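Long-range contacts in hydrogenase maturation factor (Thermoanaerobacter tengcongensis, PDB 3VTH), which probably transfers the carbamoyl group of carbamoyl phosphate, with consumption of ATP, to the C-terminal cysteine of HypE during [NiFe]-hydrogenase maturation: residues P389-L394 with G418-I423; V457-H462 with Q469-L474; D498-G503 with V524-S529; N516-E521 with L536-L541; G693-V698 with G721-S726. All coordinates share one frame; numbering follows the deposited sequence.

Interaction 1 (P389-L394 with G418-I423); sequences PQPILL and GHYAFI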
# COMPACT_ATOMS: atom_id res chain seq x y z
N PRO A 389 -6.53 5.85 4.76
CA PRO A 389 -6.42 5.14 6.03
C PRO A 389 -7.61 4.21 6.34
O PRO A 389 -7.96 4.03 7.51
CB PRO A 389 -6.42 6.29 7.03
CG PRO A 389 -7.44 7.27 6.41
CD PRO A 389 -7.26 7.12 4.90
N GLN A 390 -8.26 3.65 5.32
CA GLN A 390 -9.38 2.72 5.58
C GLN A 390 -8.85 1.55 6.43
O GLN A 390 -7.82 0.93 6.07
CB GLN A 390 -10.02 2.22 4.28
CG GLN A 390 -11.16 1.18 4.48
CD GLN A 390 -11.86 0.81 3.17
OE1 GLN A 390 -11.71 1.47 2.15
NE2 GLN A 390 -12.64 -0.27 3.21
N PRO A 391 -9.53 1.27 7.56
CA PRO A 391 -9.03 0.23 8.44
C PRO A 391 -9.29 -1.18 7.92
O PRO A 391 -10.15 -1.39 7.06
CB PRO A 391 -9.81 0.46 9.73
CG PRO A 391 -11.15 1.05 9.24
CD PRO A 391 -10.74 1.94 8.11
N ILE A 392 -8.51 -2.13 8.43
CA ILE A 392 -8.80 -3.55 8.29
C ILE A 392 -9.83 -3.93 9.35
O ILE A 392 -9.67 -3.62 10.54
CB ILE A 392 -7.52 -4.41 8.45
CG1 ILE A 392 -6.43 -3.98 7.43
CG2 ILE A 392 -7.81 -5.92 8.33
CD1 ILE A 392 -6.90 -3.86 6.00
N LEU A 393 -10.90 -4.59 8.92
CA LEU A 393 -11.96 -4.99 9.83
C LEU A 393 -11.57 -6.24 10.60
O LEU A 393 -11.14 -7.25 10.01
CB LEU A 393 -13.27 -5.22 9.07
CG LEU A 393 -14.57 -5.30 9.89
CD1 LEU A 393 -14.77 -4.04 10.72
CD2 LEU A 393 -15.79 -5.57 9.00
N LEU A 394 -11.67 -6.15 11.92
CA LEU A 394 -11.45 -7.32 12.77
C LEU A 394 -12.79 -7.99 13.11
O LEU A 394 -13.82 -7.33 13.17
CB LEU A 394 -10.67 -6.92 14.03
CG LEU A 394 -9.33 -6.21 13.73
CD1 LEU A 394 -8.64 -5.67 14.98
CD2 LEU A 394 -8.38 -7.13 12.95
N GLY A 418 -11.63 -0.67 18.87
CA GLY A 418 -12.92 -1.30 18.56
C GLY A 418 -12.63 -2.54 17.74
O GLY A 418 -11.76 -3.34 18.10
N HIS A 419 -13.33 -2.71 16.63
CA HIS A 419 -13.00 -3.81 15.73
C HIS A 419 -12.20 -3.37 14.51
O HIS A 419 -12.29 -3.99 13.46
CB HIS A 419 -14.23 -4.61 15.32
CG HIS A 419 -15.42 -3.78 14.96
ND1 HIS A 419 -16.46 -3.57 15.83
CD2 HIS A 419 -15.72 -3.09 13.83
CE1 HIS A 419 -17.37 -2.79 15.25
NE2 HIS A 419 -16.94 -2.49 14.03
N TYR A 420 -11.41 -2.31 14.65
CA TYR A 420 -10.57 -1.86 13.53
C TYR A 420 -9.08 -1.96 13.78
O TYR A 420 -8.61 -1.71 14.88
CB TYR A 420 -10.89 -0.41 13.15
CG TYR A 420 -12.33 -0.14 12.79
CD1 TYR A 420 -12.91 -0.73 11.67
CD2 TYR A 420 -13.10 0.75 13.54
CE1 TYR A 420 -14.22 -0.45 11.31
CE2 TYR A 420 -14.43 1.02 13.19
CZ TYR A 420 -14.97 0.42 12.08
OH TYR A 420 -16.26 0.66 11.73
N ALA A 421 -8.34 -2.33 12.73
CA ALA A 421 -6.89 -2.20 12.72
C ALA A 421 -6.61 -1.07 11.73
O ALA A 421 -6.76 -1.24 10.52
CB ALA A 421 -6.24 -3.51 12.27
N PHE A 422 -6.30 0.10 12.28
CA PHE A 422 -5.94 1.26 11.49
C PHE A 422 -4.47 1.15 11.13
O PHE A 422 -3.60 1.61 11.88
CB PHE A 422 -6.16 2.54 12.30
CG PHE A 422 -7.61 2.87 12.53
CD1 PHE A 422 -8.38 3.42 11.51
CD2 PHE A 422 -8.20 2.63 13.77
CE1 PHE A 422 -9.75 3.74 11.71
CE2 PHE A 422 -9.55 2.95 13.99
CZ PHE A 422 -10.33 3.50 12.97
N ILE A 423 -4.19 0.48 10.01
CA ILE A 423 -2.82 0.42 9.51
C ILE A 423 -2.51 1.73 8.75
O ILE A 423 -3.33 2.23 7.96
CB ILE A 423 -2.58 -0.85 8.64
CG1 ILE A 423 -1.09 -0.98 8.25
CG2 ILE A 423 -3.49 -0.85 7.40
CD1 ILE A 423 -0.69 -2.34 7.60
O HOH W 1 -5.69 3.25 9.05
O HOH W 2 -5.03 1.68 5.83
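P391 packs its ring against two aromatic side chains of the 418-423 segment. Its CB lies 3.6 Å from the backbone O of A421 and 3.7 Å from Y420 CB. The same CB makes an off-centre CH-pi contact, 4.2 Å from the F422 ring centroid. Next along the ring, P391 CG reaches Y420 CD1 at 3.5 Å and also approaches F422 CE1. CD touches F422 CE1 more loosely. Beside the proline the backbones pair as antiparallel strands at one border of a mixed sheet, where 392-393 is an outermost strand. I392 and A421 form the hydrogen-bonded pair, each N bonding the other's O at 2.9 Å. L394 N bonds H419 O at 2.7 Å. L393 and Y420 are the non-hydrogen-bonded pair. With CG anti to the backbone N (chi1 -165°), L393 lies alongside H419 and brings CD1 within 3.4 Å of H419 CD2; the same methyl meets Y420 CE1. The polar ends of these rings turn to other partners, Y420 OH to D78 and H419 ND1 to E397. Past P391 two waters bridge the segments, both donating to I423 O; one also donates to P389 O, the other to Q390 O.

Interaction 2 (V457-H462 with Q469-L474); sequences VAHDMH and QYAKSL. With PO4 (phosphate ion), chain M.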
# COMPACT_ATOMS: atom_id res chain seq x y z
N VAL A 457 2.52 -1.75 23.36
CA VAL A 457 3.22 -1.56 22.08
C VAL A 457 3.83 -2.88 21.63
O VAL A 457 4.46 -3.59 22.43
CB VAL A 457 4.30 -0.45 22.17
CG1 VAL A 457 5.38 -0.80 23.21
CG2 VAL A 457 4.98 -0.23 20.80
N ALA A 458 3.62 -3.22 20.35
CA ALA A 458 4.18 -4.42 19.76
C ALA A 458 5.28 -4.01 18.78
O ALA A 458 5.15 -2.99 18.06
CB ALA A 458 3.10 -5.23 19.04
N HIS A 459 6.35 -4.78 18.78
CA HIS A 459 7.52 -4.43 17.96
C HIS A 459 8.26 -5.68 17.52
O HIS A 459 8.04 -6.78 18.07
CB HIS A 459 8.45 -3.49 18.75
CG HIS A 459 9.07 -4.13 19.96
ND1 HIS A 459 10.21 -4.91 19.90
CD2 HIS A 459 8.71 -4.09 21.26
CE1 HIS A 459 10.53 -5.32 21.12
NE2 HIS A 459 9.63 -4.83 21.96
N ASP A 460 9.13 -5.52 16.53
CA ASP A 460 9.96 -6.60 16.03
C ASP A 460 11.03 -6.98 17.05
O ASP A 460 11.53 -6.13 17.81
CB ASP A 460 10.64 -6.18 14.72
CG ASP A 460 11.03 -7.37 13.85
OD1 ASP A 460 10.27 -7.70 12.92
OD2 ASP A 460 12.11 -7.96 14.07
N MET A 461 11.42 -8.25 17.05
CA MET A 461 12.55 -8.68 17.89
C MET A 461 13.88 -8.00 17.52
O MET A 461 14.77 -7.92 18.36
CB MET A 461 12.72 -10.19 17.88
CG MET A 461 11.58 -10.93 18.54
SD MET A 461 11.73 -12.71 18.34
CE MET A 461 10.48 -13.23 19.51
N HIS A 462 14.01 -7.54 16.27
CA HIS A 462 15.24 -6.88 15.81
C HIS A 462 15.49 -5.62 16.65
O HIS A 462 14.70 -4.68 16.59
CB HIS A 462 15.13 -6.51 14.32
CG HIS A 462 16.44 -6.12 13.68
ND1 HIS A 462 16.95 -6.77 12.57
CD2 HIS A 462 17.32 -5.14 13.99
CE1 HIS A 462 18.10 -6.21 12.23
NE2 HIS A 462 18.35 -5.23 13.07
N GLN A 469 13.50 0.80 18.63
CA GLN A 469 14.02 1.85 19.53
C GLN A 469 12.90 2.80 19.96
O GLN A 469 12.84 3.22 21.11
CB GLN A 469 15.20 2.60 18.87
CG GLN A 469 16.40 1.65 18.63
CD GLN A 469 17.32 2.05 17.47
OE1 GLN A 469 17.32 3.19 17.01
NE2 GLN A 469 18.11 1.09 17.00
N TYR A 470 12.01 3.13 19.03
CA TYR A 470 10.85 3.94 19.37
C TYR A 470 9.94 3.21 20.37
O TYR A 470 9.57 3.79 21.38
CB TYR A 470 10.07 4.36 18.12
CG TYR A 470 8.77 5.09 18.44
CD1 TYR A 470 8.76 6.39 18.93
CD2 TYR A 470 7.54 4.46 18.26
CE1 TYR A 470 7.55 7.06 19.22
CE2 TYR A 470 6.35 5.10 18.53
CZ TYR A 470 6.35 6.38 19.00
OH TYR A 470 5.13 6.96 19.28
N ALA A 471 9.62 1.94 20.09
CA ALA A 471 8.78 1.14 20.99
C ALA A 471 9.34 1.09 22.42
O ALA A 471 8.61 1.30 23.38
CB ALA A 471 8.60 -0.27 20.45
N LYS A 472 10.64 0.82 22.52
CA LYS A 472 11.32 0.74 23.81
C LYS A 472 11.36 2.08 24.52
O LYS A 472 11.41 2.12 25.74
CB LYS A 472 12.74 0.20 23.66
CG LYS A 472 12.86 -1.13 22.94
CD LYS A 472 12.20 -2.27 23.71
CE LYS A 472 13.13 -3.48 23.83
NZ LYS A 472 13.79 -3.85 22.55
N SER A 473 11.34 3.17 23.75
CA SER A 473 11.33 4.51 24.33
C SER A 473 10.01 4.85 25.05
O SER A 473 9.95 5.83 25.80
CB SER A 473 11.59 5.57 23.25
OG SER A 473 10.37 6.05 22.68
N LEU A 474 8.95 4.08 24.82
CA LEU A 474 7.64 4.42 25.38
C LEU A 474 7.46 3.85 26.80
O LEU A 474 8.13 2.90 27.19
CB LEU A 474 6.49 3.99 24.46
CG LEU A 474 6.49 4.45 22.99
CD1 LEU A 474 5.43 3.70 22.17
CD2 LEU A 474 6.27 5.96 22.89
P PO4 M . 21.68 -4.39 11.00
O1 PO4 M . 21.60 -3.53 9.76
O2 PO4 M . 20.79 -5.59 10.83
O3 PO4 M . 23.11 -4.85 11.19
O4 PO4 M . 21.23 -3.58 12.20
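Strand 457-460 and helix 469-473 run nearly antiparallel, at 150°, with their axes 8.4 Å apart, and no hydrogen bond joins the two segments. A471 is the meeting point. Its CB lies 3.6 Å from V457 CG2 and equally close to H459 CB, so one methyl touches both side chains. V457 CG2 also reaches L474 CD1, at 4.2 Å. With H459 CG between the backbone N and the carbonyl carbon (chi1 65°), the ring passes the A471 methyl by CG and CD2. At its far end the bent K472 chain crosses at about a right angle, with NZ 3.9 Å from H459 CE1. H459 ND1 donates to D460 O at 2.8 Å from above the carbonyl plane, which restrains the ring's rotation. Were H459 an alanine, D460 O would probably lose this donor and the K472 chain the ring it crosses. The strand and helix belong to a beta-alpha-beta unit completed by strand 478-481. D460 OD2 accepts from H462 N in an Asx turn, while its OD1 bonds the iron ligand H483. H462 NE2 makes a weak bond to a phosphate ion, probably from the crystallisation liquor. Across the segments the contact is mainly apolar, with K472 NZ near the H459 ring, while the hydrogen bonds gather at the strand end.

Interaction 3 (D498-G503 with V524-S529); sequences DEKVIG and VCDLKS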
# COMPACT_ATOMS: atom_id res chain seq x y z
N ASP A 498 -7.63 -17.73 12.82
CA ASP A 498 -7.31 -17.73 14.24
C ASP A 498 -7.20 -19.19 14.69
O ASP A 498 -8.02 -19.68 15.49
CB ASP A 498 -8.40 -16.98 15.03
CG ASP A 498 -8.14 -16.96 16.53
OD1 ASP A 498 -9.13 -16.81 17.28
OD2 ASP A 498 -6.98 -17.10 16.97
N GLU A 499 -6.21 -19.88 14.12
CA GLU A 499 -5.95 -21.29 14.35
C GLU A 499 -4.54 -21.55 13.82
O GLU A 499 -3.95 -20.69 13.17
CB GLU A 499 -6.95 -22.16 13.59
CG GLU A 499 -6.85 -22.06 12.04
CD GLU A 499 -8.03 -22.73 11.35
OE1 GLU A 499 -7.86 -23.86 10.84
OE2 GLU A 499 -9.13 -22.13 11.35
N LYS A 500 -4.00 -22.73 14.11
CA LYS A 500 -2.68 -23.09 13.61
C LYS A 500 -2.70 -23.33 12.11
O LYS A 500 -3.51 -24.10 11.61
CB LYS A 500 -2.13 -24.32 14.34
CG LYS A 500 -1.49 -24.03 15.70
CD LYS A 500 -1.08 -25.34 16.35
CE LYS A 500 -1.09 -25.26 17.88
NZ LYS A 500 0.15 -24.65 18.42
N VAL A 501 -1.83 -22.64 11.38
CA VAL A 501 -1.71 -22.81 9.95
C VAL A 501 -0.26 -23.18 9.63
O VAL A 501 0.63 -23.00 10.47
CB VAL A 501 -2.08 -21.50 9.18
CG1 VAL A 501 -3.54 -21.13 9.40
CG2 VAL A 501 -1.17 -20.31 9.58
N ILE A 502 -0.03 -23.69 8.43
CA ILE A 502 1.33 -23.80 7.89
C ILE A 502 1.71 -22.46 7.29
O ILE A 502 1.05 -21.99 6.36
CB ILE A 502 1.41 -24.92 6.84
CG1 ILE A 502 1.13 -26.28 7.51
CG2 ILE A 502 2.76 -24.91 6.15
CD1 ILE A 502 0.74 -27.41 6.53
N GLY A 503 2.76 -21.84 7.82
CA GLY A 503 3.13 -20.48 7.42
C GLY A 503 4.42 -20.56 6.62
O GLY A 503 5.43 -21.04 7.12
N VAL A 524 4.81 -23.59 11.80
CA VAL A 524 3.44 -23.86 12.17
C VAL A 524 3.10 -22.81 13.22
O VAL A 524 3.76 -22.74 14.26
CB VAL A 524 3.24 -25.28 12.71
CG1 VAL A 524 1.85 -25.43 13.30
CG2 VAL A 524 3.48 -26.31 11.59
N CYS A 525 2.13 -21.96 12.93
CA CYS A 525 1.78 -20.91 13.87
C CYS A 525 0.31 -20.57 13.96
O CYS A 525 -0.48 -20.83 13.04
CB CYS A 525 2.57 -19.63 13.59
SG CYS A 525 2.46 -19.02 11.92
N ASP A 526 -0.06 -20.00 15.10
CA ASP A 526 -1.36 -19.38 15.24
C ASP A 526 -1.09 -17.91 15.55
O ASP A 526 -0.00 -17.44 15.27
CB ASP A 526 -2.21 -20.07 16.32
CG ASP A 526 -1.51 -20.18 17.68
OD1 ASP A 526 -0.56 -19.41 17.96
OD2 ASP A 526 -1.91 -21.06 18.48
N LEU A 527 -2.05 -17.21 16.14
CA LEU A 527 -1.84 -15.79 16.43
C LEU A 527 -1.08 -15.58 17.74
O LEU A 527 -0.79 -14.45 18.12
CB LEU A 527 -3.18 -15.04 16.46
CG LEU A 527 -3.99 -14.91 15.16
CD1 LEU A 527 -5.31 -14.17 15.41
CD2 LEU A 527 -3.20 -14.18 14.07
N LYS A 528 -0.77 -16.65 18.46
CA LYS A 528 -0.11 -16.46 19.75
C LYS A 528 1.24 -17.15 19.92
O LYS A 528 1.88 -17.00 20.97
CB LYS A 528 -1.05 -16.86 20.90
CG LYS A 528 -1.61 -18.27 20.81
CD LYS A 528 -2.69 -18.48 21.91
CE LYS A 528 -3.36 -19.84 21.79
NZ LYS A 528 -4.37 -20.05 22.87
N SER A 529 1.67 -17.90 18.90
CA SER A 529 2.92 -18.67 18.97
C SER A 529 3.30 -19.18 17.59
O SER A 529 2.46 -19.22 16.68
CB SER A 529 2.75 -19.89 19.89
OG SER A 529 1.77 -20.76 19.35
O HOH W 3 -4.64 -18.10 17.18
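V501 and C525 exchange two backbone hydrogen bonds. V501 N donates to C525 O at 2.8 Å, and C525 N returns a bond of 3.1 Å to V501 O. K500 CA and V524 CA add CA-H...O contacts to C525 O and V501 O. D526 N bonds S529 O within its own segment, and E499 OE1 has a salt bridge to K696. D498 OD2 accepts from a water at 2.6 Å, and the same water accepts from L527 N at 2.9 Å. D498 OD2 also has a salt bridge to K747. The D498 and L527 side chains cross at about a right angle, OD2 3.7 Å from L527 CD1. D526 OD1 accepts from K528 N at 2.8 Å, met from above the carboxylate plane, and more weakly from S529 N. D526 CG sits between the backbone N and the carbonyl carbon (chi1 54°), which turns the carboxylate back over the bend. Its OD2 lies 4.1 Å from K500 NZ, beyond a salt bridge, with the two side chains side by side. A leucine at D526 would probably leave K528 N without its acceptor and K500 without this nearby negative charge. D526 O bonds H485 of helix 483-494. The arrangement is an antiparallel strand pair in the second Kae1-like subdomain's sheet, with an Asx turn where strand 517-525 ends.

Interaction 4 (N516-E521 with L536-L541); sequences NVWGAE and LKYKPL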
# COMPACT_ATOMS: atom_id res chain seq x y z
N ASN A 516 20.49 -15.64 14.05
CA ASN A 516 20.77 -15.66 12.62
C ASN A 516 19.70 -14.92 11.86
O ASN A 516 18.66 -14.59 12.42
CB ASN A 516 20.93 -17.10 12.11
CG ASN A 516 22.13 -17.81 12.74
OD1 ASN A 516 23.18 -17.21 12.95
ND2 ASN A 516 21.96 -19.10 13.05
N VAL A 517 19.97 -14.65 10.59
CA VAL A 517 19.01 -14.02 9.71
C VAL A 517 18.08 -15.09 9.13
O VAL A 517 18.56 -16.13 8.65
CB VAL A 517 19.72 -13.28 8.57
CG1 VAL A 517 18.73 -12.79 7.51
CG2 VAL A 517 20.57 -12.11 9.13
N TRP A 518 16.77 -14.84 9.19
CA TRP A 518 15.76 -15.76 8.69
C TRP A 518 15.12 -15.16 7.44
O TRP A 518 15.34 -13.98 7.15
CB TRP A 518 14.68 -16.00 9.74
CG TRP A 518 15.08 -16.85 10.92
CD1 TRP A 518 16.36 -17.24 11.27
CD2 TRP A 518 14.21 -17.35 11.95
NE1 TRP A 518 16.31 -17.97 12.44
CE2 TRP A 518 15.01 -18.06 12.87
CE3 TRP A 518 12.82 -17.28 12.16
CZ2 TRP A 518 14.47 -18.69 14.01
CZ3 TRP A 518 12.28 -17.92 13.29
CH2 TRP A 518 13.11 -18.62 14.19
N GLY A 519 14.31 -15.93 6.73
CA GLY A 519 13.78 -15.44 5.43
C GLY A 519 13.45 -16.53 4.43
O GLY A 519 13.06 -16.24 3.30
N ALA A 520 13.60 -17.77 4.85
CA ALA A 520 13.17 -18.90 4.05
C ALA A 520 12.64 -19.95 5.00
O ALA A 520 13.19 -21.06 5.10
CB ALA A 520 14.32 -19.43 3.20
N GLU A 521 11.56 -19.60 5.68
CA GLU A 521 11.09 -20.34 6.84
C GLU A 521 9.73 -20.98 6.60
O GLU A 521 8.88 -20.39 5.94
CB GLU A 521 10.96 -19.40 8.05
CG GLU A 521 12.12 -18.40 8.19
CD GLU A 521 13.45 -19.09 8.28
OE1 GLU A 521 14.36 -18.73 7.50
OE2 GLU A 521 13.56 -20.02 9.11
N LEU A 536 16.27 -22.96 5.18
CA LEU A 536 17.44 -23.24 4.32
C LEU A 536 18.71 -23.38 5.16
O LEU A 536 18.83 -22.71 6.19
CB LEU A 536 17.61 -22.13 3.28
CG LEU A 536 16.54 -22.04 2.18
CD1 LEU A 536 16.86 -20.90 1.19
CD2 LEU A 536 16.39 -23.38 1.43
N LYS A 537 19.63 -24.26 4.74
CA LYS A 537 20.89 -24.45 5.46
C LYS A 537 21.63 -23.11 5.54
O LYS A 537 21.84 -22.46 4.51
CB LYS A 537 21.78 -25.52 4.81
CG LYS A 537 23.03 -25.87 5.64
CD LYS A 537 23.96 -26.86 4.90
CE LYS A 537 25.16 -27.27 5.79
NZ LYS A 537 26.08 -28.15 4.99
N TYR A 538 21.96 -22.69 6.76
CA TYR A 538 22.62 -21.39 6.99
C TYR A 538 23.89 -21.20 6.17
O TYR A 538 24.74 -22.09 6.15
CB TYR A 538 22.97 -21.25 8.47
CG TYR A 538 21.78 -20.94 9.34
CD1 TYR A 538 20.99 -19.83 9.08
CD2 TYR A 538 21.46 -21.75 10.44
CE1 TYR A 538 19.89 -19.52 9.88
CE2 TYR A 538 20.37 -21.44 11.25
CZ TYR A 538 19.59 -20.32 10.94
OH TYR A 538 18.51 -19.98 11.71
N LYS A 539 24.01 -20.05 5.49
CA LYS A 539 25.21 -19.69 4.75
C LYS A 539 25.77 -18.41 5.33
O LYS A 539 25.00 -17.52 5.74
CB LYS A 539 24.91 -19.48 3.26
CG LYS A 539 24.30 -20.70 2.55
CD LYS A 539 25.34 -21.84 2.49
CE LYS A 539 24.72 -23.12 1.96
NZ LYS A 539 25.63 -24.30 2.12
N PRO A 540 27.11 -18.29 5.35
CA PRO A 540 27.74 -17.08 5.87
C PRO A 540 27.54 -15.91 4.90
O PRO A 540 27.58 -16.10 3.68
CB PRO A 540 29.23 -17.46 5.98
CG PRO A 540 29.43 -18.49 4.87
CD PRO A 540 28.10 -19.26 4.84
N LEU A 541 27.32 -14.72 5.43
CA LEU A 541 27.16 -13.54 4.61
C LEU A 541 28.19 -12.54 5.09
O LEU A 541 28.01 -11.93 6.14
CB LEU A 541 25.74 -12.99 4.77
CG LEU A 541 25.22 -12.07 3.67
CD1 LEU A 541 24.70 -12.93 2.54
CD2 LEU A 541 24.09 -11.18 4.21
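Y538 reaches across to N516 and W518, where strands 517-525 and 530-542 form a beta hairpin of the Kae1-like domain. The chain turns a corner at A520. With CG beside its backbone N and anti to the carbonyl carbon (chi1 -76°), Y538 extends its ring to N516. N516 lies over one face of that ring. Its ND2 stands 3.3 Å above the ring plane, offset toward the rim, with Y538 CE2 and CZ both 3.4 Å away. The amide and ring planes are 61° apart, so the amide is not stacked flat. N516 CB also touches the ring, 3.5 Å from Y538 CE1. V517 O comes to the ring edge, in plane. At the end of the tyrosine, Y538 OH lies 3.1 Å from W518 NE1. Both groups have firm partners in D514: W518 NE1 donates to OD1, and Y538 OH is bonded to OD2. R532 also bonds Y538 OH and makes a cation-pi contact with W518. At the corner, A520 CB packs on L536, 3.6 Å from its CD1. Further out, W518 lies about 6 Å from the iron ligand D507, between side chains. E521 bonds back to the corner. Its OE1 accepts from G519 N and A520 N, each at 2.9 Å, and the two donors come from opposite faces of the carboxylate plane.

Interaction 5 (G693-V698 with G721-S726); sequences GINKVV and GFEVYS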
# COMPACT_ATOMS: atom_id res chain seq x y z
N GLY A 693 -1.92 -32.88 10.28
CA GLY A 693 -3.31 -32.77 9.82
C GLY A 693 -3.70 -31.36 9.35
O GLY A 693 -4.81 -31.17 8.85
N ILE A 694 -2.80 -30.38 9.50
CA ILE A 694 -3.08 -28.99 9.10
C ILE A 694 -3.19 -28.82 7.59
O ILE A 694 -2.30 -29.23 6.84
CB ILE A 694 -2.06 -27.99 9.71
CG1 ILE A 694 -2.16 -28.04 11.25
CG2 ILE A 694 -2.30 -26.56 9.19
CD1 ILE A 694 -1.05 -27.29 11.96
N ASN A 695 -4.31 -28.23 7.15
CA ASN A 695 -4.64 -28.11 5.72
C ASN A 695 -4.71 -26.65 5.21
O ASN A 695 -4.97 -26.41 4.02
CB ASN A 695 -5.97 -28.84 5.43
CG ASN A 695 -6.19 -29.08 3.94
OD1 ASN A 695 -5.36 -29.71 3.26
ND2 ASN A 695 -7.30 -28.57 3.43
N LYS A 696 -4.47 -25.69 6.11
CA LYS A 696 -4.42 -24.28 5.74
C LYS A 696 -2.96 -23.84 5.62
O LYS A 696 -2.14 -24.12 6.52
CB LYS A 696 -5.12 -23.40 6.78
CG LYS A 696 -6.66 -23.58 6.83
CD LYS A 696 -7.28 -22.50 7.70
CE LYS A 696 -8.82 -22.61 7.77
NZ LYS A 696 -9.29 -23.85 8.41
N VAL A 697 -2.67 -23.17 4.51
CA VAL A 697 -1.33 -22.69 4.21
C VAL A 697 -1.39 -21.20 3.94
O VAL A 697 -2.20 -20.74 3.13
CB VAL A 697 -0.75 -23.37 2.97
CG1 VAL A 697 0.66 -22.81 2.66
CG2 VAL A 697 -0.70 -24.89 3.14
N VAL A 698 -0.53 -20.45 4.63
CA VAL A 698 -0.41 -19.01 4.46
C VAL A 698 0.95 -18.69 3.81
O VAL A 698 1.99 -19.15 4.28
CB VAL A 698 -0.52 -18.27 5.82
CG1 VAL A 698 -0.20 -16.78 5.66
CG2 VAL A 698 -1.91 -18.45 6.43
N GLY A 721 -5.39 -30.09 -2.49
CA GLY A 721 -6.41 -30.01 -1.46
C GLY A 721 -6.24 -28.98 -0.37
O GLY A 721 -7.14 -28.82 0.45
N PHE A 722 -5.10 -28.29 -0.34
CA PHE A 722 -4.86 -27.25 0.67
C PHE A 722 -5.80 -26.07 0.48
O PHE A 722 -6.15 -25.72 -0.65
CB PHE A 722 -3.43 -26.71 0.58
CG PHE A 722 -2.39 -27.63 1.11
CD1 PHE A 722 -2.14 -27.69 2.47
CD2 PHE A 722 -1.64 -28.43 0.25
CE1 PHE A 722 -1.15 -28.52 2.98
CE2 PHE A 722 -0.66 -29.27 0.74
CZ PHE A 722 -0.41 -29.31 2.12
N GLU A 723 -6.18 -25.44 1.59
CA GLU A 723 -6.78 -24.11 1.55
C GLU A 723 -5.64 -23.09 1.69
O GLU A 723 -4.97 -23.04 2.73
CB GLU A 723 -7.76 -23.92 2.70
CG GLU A 723 -8.92 -24.89 2.70
CD GLU A 723 -9.46 -25.13 4.11
OE1 GLU A 723 -10.08 -24.18 4.64
OE2 GLU A 723 -9.22 -26.23 4.68
N VAL A 724 -5.43 -22.30 0.64
CA VAL A 724 -4.24 -21.45 0.57
C VAL A 724 -4.62 -19.99 0.66
O VAL A 724 -5.60 -19.55 0.04
CB VAL A 724 -3.43 -21.72 -0.73
CG1 VAL A 724 -2.09 -20.97 -0.67
CG2 VAL A 724 -3.21 -23.22 -0.92
N TYR A 725 -3.85 -19.25 1.45
CA TYR A 725 -4.08 -17.84 1.68
C TYR A 725 -2.81 -17.03 1.43
O TYR A 725 -1.70 -17.47 1.76
CB TYR A 725 -4.54 -17.60 3.11
CG TYR A 725 -5.74 -18.41 3.53
CD1 TYR A 725 -7.02 -17.86 3.51
CD2 TYR A 725 -5.60 -19.73 3.98
CE1 TYR A 725 -8.15 -18.61 3.91
CE2 TYR A 725 -6.70 -20.49 4.38
CZ TYR A 725 -7.97 -19.92 4.35
OH TYR A 725 -9.05 -20.68 4.75
N SER A 726 -2.97 -15.84 0.86
CA SER A 726 -1.89 -14.87 0.86
C SER A 726 -2.44 -13.46 1.01
O SER A 726 -3.65 -13.26 0.96
CB SER A 726 -1.01 -14.98 -0.39
OG SER A 726 0.23 -14.30 -0.15
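N695 and E723 meet through backbone and side chain together. Three backbone hydrogen bonds join the segments: E723 N to N695 O, V697 N to E723 O, and Y725 N to V697 O at 2.8 Å. The N695 amide adds two more. ND2 donates to G721 O at 3.0 Å and to the anti lone pair of E723 OE2 at 3.3 Å, with both acceptors near the amide plane. N695 CG is anti to the backbone N (chi1 -164°), which brings the amide end near the 721-726 segment, while OD1 bonds R689. The strands are parallel and belong to a beta-alpha-beta unit in which helix 707-719 links 696-700 to 723-726; G721 closes that helix in a Schellman motif. Among charges, K696 NZ and E723 OE1 form a long salt bridge of 3.9 Å, and E499 is the stronger partner of the lysine. The K696 chain crosses the Y725 ring obliquely, its CE 3.6 Å from Y725 OH. Among apolar contacts, V697 CG2 presses on F722 CD1 at 3.2 Å, and V698 CG2 meets Y725 CB.

Interactions 3 and 5 touch. Strands 501-507 and 696-700 are neighbours in one sheet, I502 O lies 2.8 Å from V698 N, and a salt bridge also ties the two contacts. Interactions 3 and 4 share strand 517-525 but use different parts of it. Interactions 1 and 2 belong to another sheet, with centres about 21 Å apart. These two are the more buried contacts; the other three are partly buried. Backbone pairing dominates where strand meets strand, antiparallel in 1 and 3 and parallel in 5. Interaction 2 joins strand to helix by apolar packing, and interaction 4 relies on side chains around a corner near the iron site.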